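Local coordinates for protein S-adenosyl-L-methionine-dependent 2-deoxy-scyllo-inosamine dehydrogenase (Bacillus circulans, PDB 4M7S) that catalyses the radical S-adenosyl-L-methionine-dependent two-electron oxidation of 2-deoxy-scyllo-inosamine to amino-dideoxy-scyllo-inosose in butirosin biosynthesis, using two [4Fe-4S] clusters, at residues 188-193 with 229-234; 175-178 with 184-187; 39-44 with 72-77. All coordinates share one frame; numbering follows the deposited sequence.

Interaction 1. Residues 188-193 with 229-234; sequences FEDFNQ and SDLCKN. With SF4 (iron/sulfur cluster), chain B.
Leu-231 and Asp-190 meet with their side chains crossed at about a right angle, and the leucine's branch end lies against the aspartate. Its CD2 methyl is 3.9 Å from Asp-190 OD1, while CD1 packs against Asp-190 CB at 4.1 Å. The contact with Leu-231 is van der Waals; the polar partners of the carboxylate lie in the backbone just downstream, where OD1 accepts from the N of Lys-194 and OD2 from that of Met-195. The buried carboxylate is thus met by two backbone N-H groups, which would probably stabilise a negative charge. The same CD2 also lies 3.8 Å from sulfide S4 of the iron-sulfur cluster, wedged between carboxylate and cluster. Both segments belong to the SPASM-type iron-sulfur domain of this radical SAM enzyme, where Cys-232 SG binds iron FE2 at 2.3 Å. An ST motif shapes the turn that presents this cysteine: Ser-229 OG accepts a fairly straight bond from Cys-232 N (3.1 Å, 159°) and a weak one from Leu-231 N. From the other segment, Glu-189 brings aliphatic carbons to the cluster, with CB 3.7 Å from S4 and CG near iron FE3. Phe-217 of helix 212-222 touches both Leu-231 and Cys-232, and Leu-185 of strand 183-185 packs on Asp-190.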
ATOM      1  N   PHE A 188      -1.194  -2.943  -5.576  1.00 24.80           N
ATOM      2  CA  PHE A 188      -2.341  -2.861  -4.662  1.00 27.79           C
ATOM      3  C   PHE A 188      -3.514  -3.675  -5.205  1.00 31.68           C
ATOM      4  O   PHE A 188      -4.502  -3.906  -4.505  1.00 32.56           O
ATOM      5  CB  PHE A 188      -2.775  -1.400  -4.516  1.00 29.23           C
ATOM      6  CG  PHE A 188      -2.933  -0.695  -5.833  1.00 36.50           C
ATOM      7  CD1 PHE A 188      -4.096  -0.845  -6.586  1.00 38.26           C
ATOM      8  CD2 PHE A 188      -1.903   0.086  -6.342  1.00 35.89           C
ATOM      9  CE1 PHE A 188      -4.232  -0.220  -7.819  1.00 39.52           C
ATOM     10  CE2 PHE A 188      -2.035   0.719  -7.566  1.00 38.73           C
ATOM     11  CZ  PHE A 188      -3.205   0.565  -8.308  1.00 39.39           C
ATOM     12  N   GLU A 189      -3.408  -4.084  -6.468  1.00 30.27           N
ATOM     13  CA  GLU A 189      -4.436  -4.888  -7.126  1.00 34.78           C
ATOM     14  C   GLU A 189      -4.362  -6.364  -6.737  1.00 31.90           C
ATOM     15  O   GLU A 189      -5.353  -7.088  -6.831  1.00 31.87           O
ATOM     16  CB  GLU A 189      -4.303  -4.775  -8.650  1.00 41.24           C
ATOM     17  CG  GLU A 189      -4.696  -3.427  -9.240  1.00 46.25           C
ATOM     18  CD  GLU A 189      -6.202  -3.266  -9.391  1.00 52.81           C
ATOM     19  OE1 GLU A 189      -6.902  -4.272  -9.634  1.00 53.19           O
ATOM     20  OE2 GLU A 189      -6.686  -2.124  -9.270  1.00 56.75           O
ATOM     21  N   ASP A 190      -3.186  -6.808  -6.304  1.00 26.27           N
ATOM     22  CA  ASP A 190      -2.940  -8.229  -6.063  1.00 26.87           C
ATOM     23  C   ASP A 190      -3.594  -8.753  -4.767  1.00 28.57           C
ATOM     24  O   ASP A 190      -2.918  -9.322  -3.906  1.00 26.44           O
ATOM     25  CB  ASP A 190      -1.435  -8.492  -6.028  1.00 23.42           C
ATOM     26  CG  ASP A 190      -1.101  -9.949  -6.251  1.00 26.62           C
ATOM     27  OD1 ASP A 190      -2.021 -10.725  -6.618  1.00 23.65           O
ATOM     28  OD2 ASP A 190       0.080 -10.309  -6.067  1.00 27.43           O
ATOM     29  N   PHE A 191      -4.908  -8.592  -4.646  1.00 27.04           N
ATOM     30  CA  PHE A 191      -5.642  -9.036  -3.460  0.53 29.33           C
ATOM     31  C   PHE A 191      -5.511 -10.536  -3.241  1.00 32.03           C
ATOM     32  O   PHE A 191      -5.542 -11.023  -2.115  1.00 36.49           O
ATOM     33  CB  PHE A 191      -7.133  -8.696  -3.575  0.53 29.57           C
ATOM     34  CG  PHE A 191      -7.985  -9.352  -2.517  0.53 30.23           C
ATOM     35  CD1 PHE A 191      -8.098  -8.788  -1.255  0.53 29.61           C
ATOM     36  CD2 PHE A 191      -8.656 -10.537  -2.779  0.53 31.95           C
ATOM     37  CE1 PHE A 191      -8.881  -9.388  -0.277  0.53 30.78           C
ATOM     38  CE2 PHE A 191      -9.432 -11.146  -1.803  0.53 35.03           C
ATOM     39  CZ  PHE A 191      -9.543 -10.567  -0.550  0.53 32.60           C
ATOM     40  N   ASN A 192      -5.401 -11.274  -4.336  1.00 31.45           N
ATOM     41  CA  ASN A 192      -5.291 -12.727  -4.252  1.00 33.58           C
ATOM     42  C   ASN A 192      -3.846 -13.207  -4.116  1.00 29.74           C
ATOM     43  O   ASN A 192      -3.589 -14.412  -4.077  1.00 32.26           O
ATOM     44  CB  ASN A 192      -5.973 -13.383  -5.452  1.00 39.02           C
ATOM     45  CG  ASN A 192      -7.483 -13.401  -5.319  1.00 45.97           C
ATOM     46  OD1 ASN A 192      -8.016 -13.664  -4.242  1.00 47.43           O
ATOM     47  ND2 ASN A 192      -8.179 -13.116  -6.414  1.00 51.94           N
ATOM     48  N   GLN A 193      -2.921 -12.254  -4.045  1.00 26.92           N
ATOM     49  CA  GLN A 193      -1.495 -12.545  -3.869  1.00 28.72           C
ATOM     50  C   GLN A 193      -0.995 -13.552  -4.905  1.00 32.24           C
ATOM     51  O   GLN A 193      -0.409 -14.580  -4.561  1.00 35.52           O
ATOM     52  CB  GLN A 193      -1.220 -13.030  -2.436  1.00 27.17           C
ATOM     53  CG  GLN A 193      -1.899 -12.162  -1.356  1.00 24.63           C
ATOM     54  CD  GLN A 193      -1.415 -12.478   0.060  1.00 33.80           C
ATOM     55  OE1 GLN A 193      -0.310 -12.985   0.248  1.00 35.85           O
ATOM     56  NE2 GLN A 193      -2.248 -12.174   1.062  1.00 33.21           N
ATOM     57  N   SER A 229       1.444 -11.621 -17.689  1.00 33.42           N
ATOM     58  CA  SER A 229       1.232 -11.784 -16.257  1.00 32.72           C
ATOM     59  C   SER A 229      -0.209 -12.181 -15.917  1.00 30.51           C
ATOM     60  O   SER A 229      -1.155 -11.549 -16.376  1.00 30.78           O
ATOM     61  CB  SER A 229       1.552 -10.471 -15.541  1.00 28.67           C
ATOM     62  OG  SER A 229       1.069 -10.519 -14.218  1.00 30.73           O
ATOM     63  N   ASP A 230      -0.376 -13.204 -15.087  1.00 27.79           N
ATOM     64  CA  ASP A 230      -1.712 -13.605 -14.655  1.00 30.97           C
ATOM     65  C   ASP A 230      -2.363 -12.540 -13.774  1.00 31.62           C
ATOM     66  O   ASP A 230      -3.587 -12.495 -13.639  1.00 33.02           O
ATOM     67  CB  ASP A 230      -1.665 -14.940 -13.911  1.00 34.18           C
ATOM     68  CG  ASP A 230      -1.446 -16.122 -14.843  1.00 38.52           C
ATOM     69  OD1 ASP A 230      -1.634 -15.962 -16.073  1.00 34.36           O
ATOM     70  OD2 ASP A 230      -1.101 -17.214 -14.337  1.00 43.65           O
ATOM     71  N   LEU A 231      -1.534 -11.693 -13.169  1.00 27.44           N
ATOM     72  CA  LEU A 231      -2.021 -10.568 -12.379  1.00 32.39           C
ATOM     73  C   LEU A 231      -2.539  -9.489 -13.321  1.00 31.34           C
ATOM     74  O   LEU A 231      -3.670  -9.028 -13.190  1.00 35.65           O
ATOM     75  CB  LEU A 231      -0.883  -9.984 -11.537  1.00 30.61           C
ATOM     76  CG  LEU A 231      -1.124  -9.357 -10.160  1.00 40.08           C
ATOM     77  CD1 LEU A 231      -0.030  -8.318  -9.845  1.00 40.17           C
ATOM     78  CD2 LEU A 231      -2.545  -8.795  -9.947  1.00 38.67           C
ATOM     79  N   CYS A 232      -1.707  -9.099 -14.282  1.00 26.15           N
ATOM     80  CA  CYS A 232      -1.956  -7.880 -15.066  1.00 27.06           C
ATOM     81  C   CYS A 232      -2.806  -8.040 -16.321  1.00 30.24           C
ATOM     82  O   CYS A 232      -3.424  -7.076 -16.774  1.00 28.90           O
ATOM     83  CB  CYS A 232      -0.623  -7.227 -15.441  1.00 26.28           C
ATOM     84  SG  CYS A 232       0.432  -6.974 -13.993  1.00 28.87           S
ATOM     85  N   LYS A 233      -2.843  -9.242 -16.884  1.00 33.82           N
ATOM     86  CA  LYS A 233      -3.452  -9.444 -18.200  1.00 33.02           C
ATOM     87  C   LYS A 233      -4.932  -9.050 -18.272  1.00 37.14           C
ATOM     88  O   LYS A 233      -5.436  -8.720 -19.339  1.00 41.95           O
ATOM     89  CB  LYS A 233      -3.250 -10.888 -18.664  1.00 37.73           C
ATOM     90  CG  LYS A 233      -3.993 -11.915 -17.827  1.00 41.55           C
ATOM     91  CD  LYS A 233      -3.577 -13.326 -18.210  1.00 41.83           C
ATOM     92  CE  LYS A 233      -4.510 -14.351 -17.581  1.00 45.20           C
ATOM     93  NZ  LYS A 233      -4.082 -15.742 -17.893  1.00 46.10           N
ATOM     94  N   ASN A 234      -5.622  -9.078 -17.137  1.00 36.33           N
ATOM     95  CA  ASN A 234      -7.026  -8.689 -17.105  1.00 39.23           C
ATOM     96  C   ASN A 234      -7.237  -7.385 -16.351  1.00 39.67           C
ATOM     97  O   ASN A 234      -8.375  -6.977 -16.101  1.00 42.27           O
ATOM     98  CB  ASN A 234      -7.873  -9.805 -16.500  1.00 42.54           C
ATOM     99  CG  ASN A 234      -7.887 -11.042 -17.365  1.00 48.98           C
ATOM    100  OD1 ASN A 234      -7.953 -10.950 -18.590  1.00 51.49           O
ATOM    101  ND2 ASN A 234      -7.809 -12.208 -16.735  1.00 52.22           N
TER
HETATM  102 FE1  SF4 B 501      -2.724  -3.599 -13.005  1.00 27.79          FE
HETATM  103 FE2  SF4 B 501      -0.520  -5.133 -13.096  1.00 28.24          FE
HETATM  104 FE3  SF4 B 501      -1.154  -3.783 -10.872  1.00 28.25          FE
HETATM  105 FE4  SF4 B 501      -0.243  -2.512 -13.026  1.00 27.09          FE
HETATM  106  S1  SF4 B 501       0.966  -4.002 -11.748  1.00 27.57           S
HETATM  107  S2  SF4 B 501      -2.015  -1.829 -11.735  1.00 28.48           S
HETATM  108  S3  SF4 B 501      -1.220  -3.693 -14.731  1.00 29.62           S
HETATM  109  S4  SF4 B 501      -2.382  -5.512 -11.759  1.00 29.89           S

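Interaction 2. Residues 175-178 with 184-187; sequences LAVV and VLPC. With SF4 (iron/sulfur cluster), chain B.
Val-177 and Leu-185 face each other as an antiparallel hydrogen-bonded pair, and here the two strands are most firmly joined. Val-177 N donates to Leu-185 O at 2.9 Å (167°), and Leu-185 N returns a bond to Val-177 O at 2.8 Å (160°). Val-177 O also receives a CA-H contact from Val-184 CA at 3.1 Å, so this one carbonyl is approached by two groups of the opposing strand. On the face carrying Val-177 and Leu-185 the two CB atoms lie 4.0 Å apart, and Phe-61 touches both side chains. The valine's CG2, anti to its own carbonyl carbon, reaches past the pair to Cys-187 O at 3.6 Å. Packing is looser across the other face: in the non-hydrogen-bonded pair Val-178 and Val-184 the CG2 methyls approach only to 4.5 Å. That looser side is not a solvent side, since both valines are buried, Val-178 touching Ile-205 and Val-184 touching Ile-208 of helix 205-209. Beyond Leu-185 the pairing ends and the segments diverge. Leu-175 CD1 still rests on Cys-187 CA (3.7 Å), but Pro-186 packs on Phe-214 and Phe-217 of helix 212-222. Cys-187, in the loop just after the strand, has an extended first torsion (chi1 172°) and binds iron FE3 of the cluster through SG at 2.5 Å. The arrangement is the beta hairpin of a SPASM-type domain, with a cluster-binding cysteine set just after its second strand.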
ATOM      1  N   LEU A 175       5.959   0.875  -6.088  1.00 24.23           N
ATOM      2  CA  LEU A 175       5.116   0.479  -4.967  1.00 25.04           C
ATOM      3  C   LEU A 175       5.455  -0.925  -4.514  1.00 24.67           C
ATOM      4  O   LEU A 175       5.571  -1.844  -5.334  1.00 24.84           O
ATOM      5  CB  LEU A 175       3.646   0.546  -5.404  1.00 30.80           C
ATOM      6  CG  LEU A 175       2.453   0.381  -4.452  1.00 34.12           C
ATOM      7  CD1 LEU A 175       1.775  -0.961  -4.662  1.00 32.44           C
ATOM      8  CD2 LEU A 175       2.840   0.584  -2.992  1.00 33.85           C
ATOM      9  N   ALA A 176       5.640  -1.082  -3.205  1.00 21.61           N
ATOM     10  CA  ALA A 176       5.666  -2.397  -2.582  1.00 23.14           C
ATOM     11  C   ALA A 176       4.469  -2.504  -1.639  1.00 23.14           C
ATOM     12  O   ALA A 176       4.145  -1.544  -0.931  1.00 25.71           O
ATOM     13  CB  ALA A 176       6.973  -2.605  -1.809  1.00 20.55           C
ATOM     14  N   VAL A 177       3.824  -3.669  -1.619  1.00 21.55           N
ATOM     15  CA  VAL A 177       2.778  -3.939  -0.646  1.00 21.38           C
ATOM     16  C   VAL A 177       3.272  -5.010   0.307  1.00 23.21           C
ATOM     17  O   VAL A 177       3.849  -5.996  -0.133  1.00 21.54           O
ATOM     18  CB  VAL A 177       1.485  -4.453  -1.322  1.00 22.75           C
ATOM     19  CG1 VAL A 177       0.428  -4.805  -0.269  1.00 21.74           C
ATOM     20  CG2 VAL A 177       0.935  -3.411  -2.267  1.00 23.37           C
ATOM     21  N   VAL A 178       3.045  -4.816   1.606  1.00 21.17           N
ATOM     22  CA  VAL A 178       3.354  -5.831   2.614  1.00 20.81           C
ATOM     23  C   VAL A 178       2.044  -6.245   3.309  1.00 23.49           C
ATOM     24  O   VAL A 178       1.361  -5.406   3.891  1.00 22.88           O
ATOM     25  CB  VAL A 178       4.338  -5.275   3.662  1.00 21.30           C
ATOM     26  CG1 VAL A 178       4.603  -6.304   4.772  1.00 17.93           C
ATOM     27  CG2 VAL A 178       5.631  -4.823   3.004  1.00 22.27           C
ATOM     28  N   VAL A 184       5.267  -9.804   0.304  1.00 20.75           N
ATOM     29  CA  VAL A 184       5.480  -8.593  -0.473  1.00 20.76           C
ATOM     30  C   VAL A 184       4.857  -8.768  -1.861  1.00 22.21           C
ATOM     31  O   VAL A 184       5.150  -9.738  -2.564  1.00 23.75           O
ATOM     32  CB  VAL A 184       6.974  -8.275  -0.588  1.00 23.75           C
ATOM     33  CG1 VAL A 184       7.192  -6.963  -1.350  1.00 23.10           C
ATOM     34  CG2 VAL A 184       7.595  -8.199   0.812  1.00 21.87           C
ATOM     35  N   LEU A 185       3.990  -7.834  -2.241  1.00 19.74           N
ATOM     36  CA  LEU A 185       3.313  -7.883  -3.538  1.00 20.36           C
ATOM     37  C   LEU A 185       3.755  -6.661  -4.355  1.00 23.24           C
ATOM     38  O   LEU A 185       4.145  -5.636  -3.783  1.00 22.29           O
ATOM     39  CB  LEU A 185       1.789  -7.874  -3.352  1.00 18.18           C
ATOM     40  CG  LEU A 185       1.210  -8.759  -2.245  1.00 18.60           C
ATOM     41  CD1 LEU A 185      -0.292  -8.520  -2.102  1.00 18.95           C
ATOM     42  CD2 LEU A 185       1.498 -10.245  -2.489  1.00 18.36           C
ATOM     43  N   PRO A 186       3.683  -6.758  -5.693  1.00 21.75           N
ATOM     44  CA  PRO A 186       4.154  -5.676  -6.558  1.00 23.02           C
ATOM     45  C   PRO A 186       3.087  -4.625  -6.817  1.00 23.46           C
ATOM     46  O   PRO A 186       3.381  -3.640  -7.487  1.00 23.72           O
ATOM     47  CB  PRO A 186       4.463  -6.408  -7.869  1.00 26.22           C
ATOM     48  CG  PRO A 186       3.452  -7.490  -7.913  1.00 28.23           C
ATOM     49  CD  PRO A 186       3.291  -7.946  -6.474  1.00 24.28           C
ATOM     50  N   CYS A 187       1.875  -4.824  -6.294  1.00 23.33           N
ATOM     51  CA  CYS A 187       0.758  -3.942  -6.628  1.00 22.72           C
ATOM     52  C   CYS A 187      -0.442  -4.034  -5.671  1.00 22.65           C
ATOM     53  O   CYS A 187      -0.682  -5.070  -5.052  1.00 24.21           O
ATOM     54  CB  CYS A 187       0.268  -4.249  -8.036  1.00 24.80           C
ATOM     55  SG  CYS A 187      -1.239  -3.377  -8.413  1.00 30.95           S
TER
HETATM   56 FE1  SF4 B 501      -2.724  -3.599 -13.005  1.00 27.79          FE
HETATM   57 FE2  SF4 B 501      -0.520  -5.133 -13.096  1.00 28.24          FE
HETATM   58 FE3  SF4 B 501      -1.154  -3.783 -10.872  1.00 28.25          FE
HETATM   59 FE4  SF4 B 501      -0.243  -2.512 -13.026  1.00 27.09          FE
HETATM   60  S1  SF4 B 501       0.966  -4.002 -11.748  1.00 27.57           S
HETATM   61  S2  SF4 B 501      -2.015  -1.829 -11.735  1.00 28.48           S
HETATM   62  S3  SF4 B 501      -1.220  -3.693 -14.731  1.00 29.62           S
HETATM   63  S4  SF4 B 501      -2.382  -5.512 -11.759  1.00 29.89           S

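Interaction 3. Residues 39-44 with 72-77; sequences ALYKTL and DLFVGM
Tyr-41 and Phe-74 form an offset stack between two helices, their ring centroids 4.2 Å apart and their planes inclined by 24°. The closest carbons are Tyr-41 CD2 and Phe-74 CD1, at 3.3 Å. Each ring also takes the other residue's CB over its face: Phe-74 CB stands 3.9 Å from the tyrosine centroid, and Tyr-41 CB 4.0 Å from the phenylalanine centroid, a reciprocal pair of CH-pi contacts. The first torsions of the two residues differ: Tyr-41 CG lies across from its amide N, Phe-74 CG across from its carbonyl carbon. Met-77, present as selenomethionine, meets the tyrosine at its edge, a Met-aromatic contact in which SE is 4.2 Å from Tyr-41 CD2. A bend at chi3 (70°) brings its CE methyl to 3.7 Å from Lys-42 CB, the two side chains crossing at about a right angle. The amine of Lys-42 turns instead to a salt bridge with Glu-46 of its own helix. Around this shell, Tyr-41 touches Val-10 of strand 7-10 and Phe-59, while Asp-72 is salt-bridged to Arg-100 of helix 98-107. The axes of segments 39-44 and 72-77 pass within 10.9 Å of each other at 13°, nearly parallel, and their parent helices 38-50 and 71-81 are adjacent beside the parallel strands of the radical SAM core.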
ATOM      1  N   ALA A  39       5.800  -7.582  16.284  1.00 23.19           N
ATOM      2  CA  ALA A  39       7.159  -8.001  15.991  1.00 23.69           C
ATOM      3  C   ALA A  39       7.441  -7.935  14.491  1.00 29.66           C
ATOM      4  O   ALA A  39       8.547  -7.602  14.074  1.00 27.57           O
ATOM      5  CB  ALA A  39       7.388  -9.392  16.492  1.00 26.22           C
ATOM      6  N   LEU A  40       6.447  -8.273  13.675  1.00 26.73           N
ATOM      7  CA  LEU A  40       6.638  -8.229  12.222  1.00 20.29           C
ATOM      8  C   LEU A  40       6.725  -6.785  11.751  1.00 19.99           C
ATOM      9  O   LEU A  40       7.529  -6.452  10.871  1.00 20.93           O
ATOM     10  CB  LEU A  40       5.522  -8.969  11.477  1.00 24.19           C
ATOM     11  CG  LEU A  40       5.690  -9.047   9.949  1.00 26.23           C
ATOM     12  CD1 LEU A  40       6.954  -9.829   9.585  1.00 27.76           C
ATOM     13  CD2 LEU A  40       4.459  -9.666   9.289  1.00 25.96           C
ATOM     14  N   TYR A  41       5.896  -5.921  12.328  1.00 22.25           N
ATOM     15  CA  TYR A  41       5.952  -4.511  11.985  1.00 21.74           C
ATOM     16  C   TYR A  41       7.283  -3.911  12.427  1.00 23.60           C
ATOM     17  O   TYR A  41       7.834  -3.047  11.744  1.00 22.02           O
ATOM     18  CB  TYR A  41       4.794  -3.725  12.599  1.00 21.66           C
ATOM     19  CG  TYR A  41       4.731  -2.298  12.086  1.00 20.20           C
ATOM     20  CD1 TYR A  41       4.096  -2.008  10.884  1.00 22.12           C
ATOM     21  CD2 TYR A  41       5.327  -1.254  12.784  1.00 20.12           C
ATOM     22  CE1 TYR A  41       4.044  -0.719  10.396  1.00 22.83           C
ATOM     23  CE2 TYR A  41       5.271   0.053  12.310  1.00 21.05           C
ATOM     24  CZ  TYR A  41       4.620   0.303  11.116  1.00 25.05           C
ATOM     25  OH  TYR A  41       4.562   1.580  10.622  1.00 30.02           O
ATOM     26  N   LYS A  42       7.805  -4.363  13.565  1.00 22.89           N
ATOM     27  CA  LYS A  42       9.117  -3.880  13.987  1.00 24.76           C
ATOM     28  C   LYS A  42      10.238  -4.269  13.016  1.00 25.61           C
ATOM     29  O   LYS A  42      11.091  -3.435  12.703  1.00 25.96           O
ATOM     30  CB  LYS A  42       9.476  -4.307  15.418  1.00 22.58           C
ATOM     31  CG  LYS A  42      10.852  -3.800  15.851  1.00 23.98           C
ATOM     32  CD  LYS A  42      10.980  -3.748  17.371  1.00 24.84           C
ATOM     33  CE  LYS A  42      12.396  -3.385  17.820  1.00 29.64           C
ATOM     34  NZ  LYS A  42      13.403  -4.350  17.334  1.00 29.95           N
ATOM     35  N   THR A  43      10.263  -5.512  12.534  1.00 25.70           N
ATOM     36  CA  THR A  43      11.336  -5.847  11.595  1.00 24.43           C
ATOM     37  C   THR A  43      11.186  -5.079  10.282  1.00 21.66           C
ATOM     38  O   THR A  43      12.179  -4.747   9.657  1.00 24.32           O
ATOM     39  CB  THR A  43      11.604  -7.380  11.355  1.00 35.36           C
ATOM     40  OG1 THR A  43      11.462  -7.703   9.967  1.00 43.28           O
ATOM     41  CG2 THR A  43      10.712  -8.259  12.163  1.00 26.60           C
ATOM     42  N   LEU A  44       9.956  -4.775   9.876  1.00 21.38           N
ATOM     43  CA  LEU A  44       9.767  -3.928   8.696  1.00 20.04           C
ATOM     44  C   LEU A  44      10.337  -2.525   8.926  1.00 22.56           C
ATOM     45  O   LEU A  44      10.983  -1.952   8.042  1.00 22.30           O
ATOM     46  CB  LEU A  44       8.290  -3.819   8.314  1.00 14.89           C
ATOM     47  CG  LEU A  44       8.033  -2.917   7.098  1.00 23.88           C
ATOM     48  CD1 LEU A  44       8.743  -3.447   5.834  1.00 21.00           C
ATOM     49  CD2 LEU A  44       6.548  -2.756   6.835  1.00 20.62           C
ATOM     50  N   ASP A  72      -1.450   3.474  16.912  1.00 22.88           N
ATOM     51  CA  ASP A  72      -0.665   4.577  17.470  1.00 23.45           C
ATOM     52  C   ASP A  72       0.797   4.189  17.620  1.00 24.34           C
ATOM     53  O   ASP A  72       1.686   4.962  17.276  1.00 23.23           O
ATOM     54  CB  ASP A  72      -1.206   5.021  18.836  1.00 22.14           C
ATOM     55  CG  ASP A  72      -2.547   5.742  18.737  1.00 30.55           C
ATOM     56  OD1 ASP A  72      -3.042   5.961  17.609  1.00 28.92           O
ATOM     57  OD2 ASP A  72      -3.104   6.089  19.802  1.00 37.95           O
ATOM     58  N   LEU A  73       1.020   2.991  18.155  1.00 22.35           N
ATOM     59  CA  LEU A  73       2.350   2.411  18.302  1.00 23.84           C
ATOM     60  C   LEU A  73       3.059   2.367  16.953  1.00 24.43           C
ATOM     61  O   LEU A  73       4.206   2.812  16.823  1.00 21.61           O
ATOM     62  CB  LEU A  73       2.199   0.984  18.839  1.00 25.01           C
ATOM     63  CG  LEU A  73       3.313   0.166  19.502  1.00 31.17           C
ATOM     64  CD1 LEU A  73       3.549  -1.101  18.728  1.00 27.99           C
ATOM     65  CD2 LEU A  73       4.605   0.947  19.726  1.00 30.25           C
ATOM     66  N   PHE A  74       2.370   1.818  15.953  1.00 19.48           N
ATOM     67  CA  PHE A  74       2.932   1.678  14.612  1.00 22.07           C
ATOM     68  C   PHE A  74       3.264   3.025  13.981  1.00 23.49           C
ATOM     69  O   PHE A  74       4.303   3.176  13.342  1.00 18.72           O
ATOM     70  CB  PHE A  74       1.988   0.889  13.693  1.00 18.64           C
ATOM     71  CG  PHE A  74       1.854  -0.566  14.067  1.00 23.02           C
ATOM     72  CD1 PHE A  74       2.756  -1.159  14.928  1.00 22.05           C
ATOM     73  CD2 PHE A  74       0.825  -1.338  13.544  1.00 22.93           C
ATOM     74  CE1 PHE A  74       2.640  -2.495  15.269  1.00 25.17           C
ATOM     75  CE2 PHE A  74       0.702  -2.672  13.880  1.00 22.49           C
ATOM     76  CZ  PHE A  74       1.609  -3.252  14.741  1.00 25.13           C
ATOM     77  N   VAL A  75       2.378   4.000  14.147  1.00 22.12           N
ATOM     78  CA  VAL A  75       2.641   5.338  13.620  1.00 23.85           C
ATOM     79  C   VAL A  75       3.810   6.013  14.353  1.00 24.30           C
ATOM     80  O   VAL A  75       4.676   6.632  13.727  1.00 25.71           O
ATOM     81  CB  VAL A  75       1.376   6.219  13.701  1.00 25.41           C
ATOM     82  CG1 VAL A  75       1.698   7.644  13.304  1.00 25.66           C
ATOM     83  CG2 VAL A  75       0.282   5.644  12.805  1.00 22.96           C
ATOM     84  N   GLY A  76       3.836   5.888  15.680  1.00 23.78           N
ATOM     85  CA  GLY A  76       4.921   6.434  16.476  1.00 26.79           C
ATOM     86  C   GLY A  76       6.266   5.834  16.087  1.00 28.72           C
ATOM     87  O   GLY A  76       7.289   6.527  16.067  1.00 27.68           O
HETATM   88  N   MSE A  77       6.268   4.542  15.775  1.00 26.37           N
HETATM   89  CA  MSE A  77       7.498   3.869  15.349  1.00 28.22           C
HETATM   90  C   MSE A  77       8.022   4.374  14.002  1.00 27.32           C
HETATM   91  O   MSE A  77       9.234   4.375  13.766  1.00 29.65           O
HETATM   92  CB  MSE A  77       7.302   2.349  15.298  1.00 26.35           C
HETATM   93  CG  MSE A  77       7.132   1.698  16.661  1.00 29.39           C
HETATM   94 SE   MSE A  77       6.757  -0.229  16.550  1.00 50.78          SE
HETATM   95  CE  MSE A  77       8.500  -0.824  15.924  1.00 25.75           C
TER

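How the interactions relate
Along the chain the contacts come in series: interaction 3, then interaction 2, then interaction 1. Interactions 1 and 2 have centres 11 Å apart and touch through Leu-185 and Leu-175; both lie in the iron-sulfur cluster-binding domain, and each supplies a cysteine to the same cluster, one from just after the hairpin's second strand and one from the loop after helix 212-222. Interaction 3 belongs to the radical SAM domain, 18 Å from interaction 2 and 27 Å from interaction 1, centre to centre, with 1 and 3 on opposite sides of the chain's centre. Strand 175-178 pairs with strand 7-10, so one mixed sheet joins the cluster-binding domain directly to the radical SAM core.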